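Local coordinates for PixA inclusion body protein (Burkholderia cenocepacia, PDB 4LZK) that is of unknown function but belongs to the PixA family, named for a bacterial inclusion body protein, and is seen in the crystal in an assembly of six copies, at residues 22-27 and 178-183; 29-34 and 46-51. All blocks are in the same frame, centred on the assembly; numbering follows the deposited sequence.

Contact 1: residues 22-27 and 178-183; sequences ILAVID and FFWVWQ
Ala24 meets the indole of Trp180 with its methyl group: CB stands 3.5 Å from CH2 of Trp180 and 3.6 Å from CZ2 of the same ring, so the approach spans the outer bond of the six-membered ring. Ile26 reaches the next corner, its CD1 4.3 Å from CZ3 of Trp180. Both aliphatic groups come in obliquely to the indole plane. The ring gets there because CG of Trp180 lies between its own backbone N and carbonyl carbon (chi1 81°), and the benzo half extends across to the other strand.

A third apolar pair lies nearer the start of segment 22-27. There CD1 of Ile22, at the end of an extended side chain (chi2 167°), approaches CH2 of Trp182 obliquely at 4.3 Å.

The backbones themselves stay apart. No hydrogen bond joins the two segments, and their strand axes come no closer than 11.2 Å, with 128° between their directions. This is the spacing of two facing sheets, as in a beta-sandwich, and would be consistent with the cupredoxin-like clan of the family. Ile22, Ala24 and Ile26 from one strand, and Trp180 and Trp182 from the other, follow the alternation that sends every second side chain into the interior; all five are buried. Met55 of strand 53-57 also touches Ile22 and both tryptophans.

The remaining partners lie outside the pair. The indole N-H of Trp182 is satisfied by Thr160 OG1 on neighbouring strand 154-167, while backbone hydrogen bonds tie Ile22 and Ala24 to strand 81-88. On the side turned from Trp180, Val25 packs against Leu56 of the second subunit.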
loop_
_atom_site.group_PDB
_atom_site.type_symbol
_atom_site.label_atom_id
_atom_site.label_comp_id
_atom_site.label_asym_id
_atom_site.label_seq_id
_atom_site.Cartn_x
_atom_site.Cartn_y
_atom_site.Cartn_z
ATOM N N ILE C 22 -16.534 10.230 5.147
ATOM C CA ILE C 22 -16.036 8.911 5.119
ATOM C C ILE C 22 -17.068 8.055 4.381
ATOM O O ILE C 22 -18.210 8.189 4.682
ATOM C CB ILE C 22 -15.763 8.319 6.549
ATOM C CG1 ILE C 22 -14.751 9.133 7.367
ATOM C CG2 ILE C 22 -15.351 6.871 6.447
ATOM C CD1 ILE C 22 -14.767 8.720 8.846
ATOM N N LEU C 23 -16.636 7.202 3.442
ATOM C CA LEU C 23 -17.503 6.288 2.725
ATOM C C LEU C 23 -17.072 4.855 2.949
ATOM O O LEU C 23 -15.913 4.432 2.624
ATOM C CB LEU C 23 -17.605 6.648 1.224
ATOM C CG LEU C 23 -18.676 5.880 0.432
ATOM C CD1 LEU C 23 -20.072 6.281 0.905
ATOM C CD2 LEU C 23 -18.457 6.126 -1.050
ATOM N N ALA C 24 -17.991 4.042 3.438
ATOM C CA ALA C 24 -17.757 2.636 3.518
ATOM C C ALA C 24 -18.424 1.986 2.325
ATOM O O ALA C 24 -19.573 2.206 2.096
ATOM C CB ALA C 24 -18.255 1.986 4.846
ATOM N N VAL C 25 -17.631 1.212 1.587
ATOM C CA VAL C 25 -18.083 0.511 0.388
ATOM C C VAL C 25 -18.016 -0.989 0.621
ATOM O O VAL C 25 -16.937 -1.532 0.752
ATOM C CB VAL C 25 -17.263 0.924 -0.834
ATOM C CG1 VAL C 25 -17.689 0.130 -2.105
ATOM C CG2 VAL C 25 -17.375 2.439 -1.030
ATOM N N ILE C 26 -19.144 -1.668 0.617
ATOM C CA ILE C 26 -19.230 -3.021 1.118
ATOM C C ILE C 26 -19.428 -3.963 -0.050
ATOM O O ILE C 26 -20.248 -3.659 -0.956
ATOM C CB ILE C 26 -20.432 -3.143 2.087
ATOM C CG1 ILE C 26 -20.139 -2.268 3.303
ATOM C CG2 ILE C 26 -20.709 -4.612 2.492
ATOM C CD1 ILE C 26 -21.267 -1.541 3.859
ATOM N N ASP C 27 -18.635 -5.027 -0.100
ATOM C CA ASP C 27 -18.737 -6.088 -1.143
ATOM C C ASP C 27 -19.890 -7.066 -0.732
ATOM O O ASP C 27 -19.694 -8.077 -0.045
ATOM C CB ASP C 27 -17.418 -6.792 -1.335
ATOM C CG ASP C 27 -17.403 -7.810 -2.536
ATOM O OD1 ASP C 27 -18.455 -8.154 -3.075
ATOM O OD2 ASP C 27 -16.301 -8.247 -2.904
ATOM N N PHE C 178 -25.436 -6.975 9.877
ATOM C CA PHE C 178 -24.043 -7.261 9.967
ATOM C C PHE C 178 -23.303 -6.080 10.589
ATOM O O PHE C 178 -23.851 -5.015 10.663
ATOM C CB PHE C 178 -23.432 -7.449 8.560
ATOM C CG PHE C 178 -23.994 -8.579 7.783
ATOM C CD1 PHE C 178 -23.479 -9.816 7.879
ATOM C CD2 PHE C 178 -25.039 -8.370 6.906
ATOM C CE1 PHE C 178 -23.969 -10.905 7.105
ATOM C CE2 PHE C 178 -25.542 -9.416 6.139
ATOM C CZ PHE C 178 -25.008 -10.696 6.231
ATOM N N PHE C 179 -22.091 -6.329 11.173
ATOM C CA PHE C 179 -21.237 -5.274 11.583
ATOM C C PHE C 179 -19.777 -5.551 11.354
ATOM O O PHE C 179 -19.346 -6.727 11.327
ATOM C CB PHE C 179 -21.453 -4.945 13.051
ATOM C CG PHE C 179 -20.759 -5.888 14.005
ATOM C CD1 PHE C 179 -21.358 -7.061 14.368
ATOM C CD2 PHE C 179 -19.551 -5.531 14.624
ATOM C CE1 PHE C 179 -20.728 -7.942 15.278
ATOM C CE2 PHE C 179 -18.925 -6.417 15.499
ATOM C CZ PHE C 179 -19.549 -7.617 15.851
ATOM N N TRP C 180 -19.009 -4.483 11.186
ATOM C CA TRP C 180 -17.563 -4.602 11.078
ATOM C C TRP C 180 -16.922 -3.603 12.045
ATOM O O TRP C 180 -17.596 -2.651 12.546
ATOM C CB TRP C 180 -17.084 -4.325 9.698
ATOM C CG TRP C 180 -16.940 -2.860 9.298
ATOM C CD1 TRP C 180 -15.791 -2.121 9.382
ATOM C CD2 TRP C 180 -17.921 -1.990 8.744
ATOM N NE1 TRP C 180 -15.991 -0.898 8.910
ATOM C CE2 TRP C 180 -17.299 -0.725 8.561
ATOM C CE3 TRP C 180 -19.258 -2.126 8.395
ATOM C CZ2 TRP C 180 -17.973 0.385 8.022
ATOM C CZ3 TRP C 180 -19.927 -1.034 7.874
ATOM C CH2 TRP C 180 -19.298 0.216 7.697
ATOM N N VAL C 181 -15.651 -3.810 12.342
ATOM C CA VAL C 181 -14.958 -2.950 13.240
ATOM C C VAL C 181 -13.880 -2.265 12.483
ATOM O O VAL C 181 -13.172 -2.904 11.675
ATOM C CB VAL C 181 -14.368 -3.777 14.383
ATOM C CG1 VAL C 181 -13.540 -2.972 15.329
ATOM C CG2 VAL C 181 -15.471 -4.515 15.112
ATOM N N TRP C 182 -13.709 -0.972 12.738
ATOM C CA TRP C 182 -12.680 -0.187 12.135
ATOM C C TRP C 182 -11.969 0.590 13.216
ATOM O O TRP C 182 -12.434 0.622 14.354
ATOM C CB TRP C 182 -13.268 0.694 11.036
ATOM C CG TRP C 182 -14.411 1.559 11.344
ATOM C CD1 TRP C 182 -15.706 1.208 11.467
ATOM C CD2 TRP C 182 -14.373 3.005 11.476
ATOM N NE1 TRP C 182 -16.496 2.319 11.744
ATOM C CE2 TRP C 182 -15.720 3.438 11.724
ATOM C CE3 TRP C 182 -13.351 3.956 11.426
ATOM C CZ2 TRP C 182 -16.046 4.742 11.942
ATOM C CZ3 TRP C 182 -13.663 5.267 11.633
ATOM C CH2 TRP C 182 -15.020 5.668 11.899
ATOM N N GLN C 183 -10.882 1.243 12.881
ATOM C CA GLN C 183 -9.988 1.834 13.877
ATOM C C GLN C 183 -9.655 3.286 13.519
ATOM O O GLN C 183 -9.484 3.655 12.342
ATOM C CB GLN C 183 -8.647 1.023 13.973
ATOM C CG GLN C 183 -8.851 -0.460 14.091
ATOM C CD GLN C 183 -7.558 -1.286 13.978
ATOM O OE1 GLN C 183 -6.706 -1.005 13.152
ATOM N NE2 GLN C 183 -7.442 -2.314 14.815
#

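Contact 2: residues 29-34 and 46-51; sequences NYIKRS and TSIPST
Tyr30 and Thr51 touch through the phenol ring, whose CE2 lies 4.1 Å from CG2 of Thr51, the methyl arriving obliquely. One face of that ring carries the hydroxyl of Ser34, with OG 3.9 Å above the plane and over its centre. A second flat group, the Arg33 guanidinium, has Asn29 O 3.4 Å above one face, over its centre.

Ser34 is fixed over the ring by a hydrogen bond from OG to Tyr30 O (2.9 Å), the donor lying 37° out of the carbonyl plane; Ser34 N grips the same oxygen, so two donors share it. With CG anti to the backbone N (chi1 178°), the Tyr30 ring swings from the helix toward Thr51, and its OH is hydrogen-bonded to Tyr30 OH of the fourth subunit.

Deeper in, Ile31 and Ile48 join apolar ends, CD1 to CD1 at 4.1 Å, their side chains crossing at about a right angle. Both isoleucines are buried. The arrangement seats the short helix 28-34 against segment 46-51, with both isoleucines resting on Phe178 of strand 172-186, while Leu164 touches Ile31 and Phe162 touches Ile48 from strand 154-167.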
loop_
_atom_site.group_PDB
_atom_site.type_symbol
_atom_site.label_atom_id
_atom_site.label_comp_id
_atom_site.label_asym_id
_atom_site.label_seq_id
_atom_site.Cartn_x
_atom_site.Cartn_y
_atom_site.Cartn_z
ATOM N N ASN C 29 -21.793 -8.998 -2.478
ATOM C CA ASN C 29 -21.692 -10.352 -3.052
ATOM C C ASN C 29 -20.791 -11.269 -2.241
ATOM O O ASN C 29 -21.079 -12.445 -2.048
ATOM C CB ASN C 29 -21.260 -10.292 -4.494
ATOM C CG ASN C 29 -22.387 -9.768 -5.402
ATOM O OD1 ASN C 29 -23.558 -9.851 -5.046
ATOM N ND2 ASN C 29 -22.026 -9.209 -6.552
ATOM N N TYR C 30 -19.694 -10.743 -1.762
ATOM C CA TYR C 30 -18.819 -11.493 -0.926
ATOM C C TYR C 30 -19.496 -11.893 0.392
ATOM O O TYR C 30 -19.389 -13.076 0.852
ATOM C CB TYR C 30 -17.550 -10.701 -0.648
ATOM C CG TYR C 30 -16.662 -11.486 0.263
ATOM C CD1 TYR C 30 -16.411 -12.827 -0.013
ATOM C CD2 TYR C 30 -16.141 -10.945 1.438
ATOM C CE1 TYR C 30 -15.647 -13.592 0.828
ATOM C CE2 TYR C 30 -15.363 -11.706 2.277
ATOM C CZ TYR C 30 -15.112 -13.033 1.961
ATOM O OH TYR C 30 -14.336 -13.839 2.769
ATOM N N ILE C 31 -20.210 -10.947 1.012
ATOM C CA ILE C 31 -20.922 -11.225 2.244
ATOM C C ILE C 31 -21.951 -12.339 2.067
ATOM O O ILE C 31 -22.079 -13.258 2.874
ATOM C CB ILE C 31 -21.744 -9.977 2.725
ATOM C CG1 ILE C 31 -20.854 -8.751 2.919
ATOM C CG2 ILE C 31 -22.435 -10.250 4.020
ATOM C CD1 ILE C 31 -19.626 -9.070 3.578
ATOM N N LYS C 32 -22.716 -12.226 1.023
ATOM C CA LYS C 32 -23.805 -13.164 0.792
ATOM C C LYS C 32 -23.248 -14.581 0.584
ATOM O O LYS C 32 -23.853 -15.550 1.061
ATOM C CB LYS C 32 -24.649 -12.723 -0.440
ATOM C CG LYS C 32 -25.645 -11.643 -0.108
ATOM C CD LYS C 32 -26.584 -11.257 -1.277
ATOM C CE LYS C 32 -25.828 -11.057 -2.549
ATOM N NZ LYS C 32 -26.649 -10.513 -3.699
ATOM N N ARG C 33 -22.118 -14.696 -0.104
ATOM C CA ARG C 33 -21.446 -15.998 -0.267
ATOM C C ARG C 33 -20.829 -16.516 1.038
ATOM O O ARG C 33 -20.857 -17.699 1.334
ATOM C CB ARG C 33 -20.317 -15.935 -1.319
ATOM C CG ARG C 33 -20.791 -15.793 -2.758
ATOM C CD ARG C 33 -19.633 -15.960 -3.730
ATOM N NE ARG C 33 -18.647 -14.914 -3.526
ATOM C CZ ARG C 33 -18.602 -13.745 -4.156
ATOM N NH1 ARG C 33 -19.539 -13.419 -5.055
ATOM N NH2 ARG C 33 -17.623 -12.905 -3.866
ATOM N N SER C 34 -20.217 -15.648 1.797
ATOM C CA SER C 34 -19.513 -16.133 2.996
ATOM C C SER C 34 -20.399 -16.207 4.257
ATOM O O SER C 34 -20.001 -16.860 5.217
ATOM C CB SER C 34 -18.240 -15.310 3.243
ATOM O OG SER C 34 -18.617 -13.973 3.483
ATOM N N THR C 46 -24.508 -9.796 12.673
ATOM C CA THR C 46 -23.479 -10.752 12.330
ATOM C C THR C 46 -22.113 -10.056 12.022
ATOM O O THR C 46 -22.017 -9.197 11.211
ATOM C CB THR C 46 -23.897 -11.631 11.172
ATOM O OG1 THR C 46 -25.019 -12.462 11.572
ATOM C CG2 THR C 46 -22.768 -12.476 10.682
ATOM N N SER C 47 -21.107 -10.495 12.758
ATOM C CA SER C 47 -19.720 -10.052 12.573
ATOM C C SER C 47 -19.218 -10.381 11.184
ATOM O O SER C 47 -19.346 -11.521 10.745
ATOM C CB SER C 47 -18.858 -10.793 13.595
ATOM O OG SER C 47 -17.575 -10.252 13.492
ATOM N N ILE C 48 -18.616 -9.427 10.486
ATOM C CA ILE C 48 -17.920 -9.658 9.238
ATOM C C ILE C 48 -16.511 -9.123 9.312
ATOM O O ILE C 48 -16.240 -8.152 10.030
ATOM C CB ILE C 48 -18.608 -9.023 7.998
ATOM C CG1 ILE C 48 -18.414 -7.496 7.978
ATOM C CG2 ILE C 48 -20.045 -9.445 7.928
ATOM C CD1 ILE C 48 -19.155 -6.743 6.923
ATOM N N PRO C 49 -15.573 -9.752 8.571
ATOM C CA PRO C 49 -14.208 -9.230 8.600
ATOM C C PRO C 49 -14.095 -7.945 7.866
ATOM O O PRO C 49 -14.889 -7.699 6.961
ATOM C CB PRO C 49 -13.400 -10.344 7.904
ATOM C CG PRO C 49 -14.390 -10.975 6.979
ATOM C CD PRO C 49 -15.684 -10.974 7.770
ATOM N N SER C 50 -13.095 -7.119 8.185
ATOM C CA SER C 50 -12.910 -5.859 7.485
ATOM C C SER C 50 -12.436 -6.095 6.050
ATOM O O SER C 50 -12.451 -5.227 5.233
ATOM C CB SER C 50 -11.905 -4.966 8.255
ATOM O OG SER C 50 -10.688 -5.661 8.345
ATOM N N THR C 51 -12.072 -7.319 5.773
ATOM C CA THR C 51 -11.679 -7.783 4.463
ATOM C C THR C 51 -12.848 -7.694 3.410
ATOM O O THR C 51 -12.651 -7.618 2.165
ATOM C CB THR C 51 -11.224 -9.234 4.724
ATOM O OG1 THR C 51 -9.935 -9.444 4.199
ATOM C CG2 THR C 51 -12.158 -10.174 4.279
#

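Overall arrangement
The four segments come along the chain in the order 22-27, 29-34, 46-51, 178-183, so contact 2 is local and falls wholly within the sequence spanned by contact 1. Strand 19-26 runs almost directly into helix 28-34, and strands 46-47 and 172-186 are parallel neighbours in one sheet. The contact centres lie about 11 Å apart. They meet directly: probable hydrogen bonds link Phe179 N to Thr46 O and Phe179 O to Ile48 N, each at 2.9 Å, and the Phe178 ring packs on Ile31 and Ile48. Contact 1 thus joins the two sheets near the chain's centre, while contact 2, about 16 Å from that centre, packs helix 28-34 beside the sheet that holds strand 172-186 and reaches the fourth subunit.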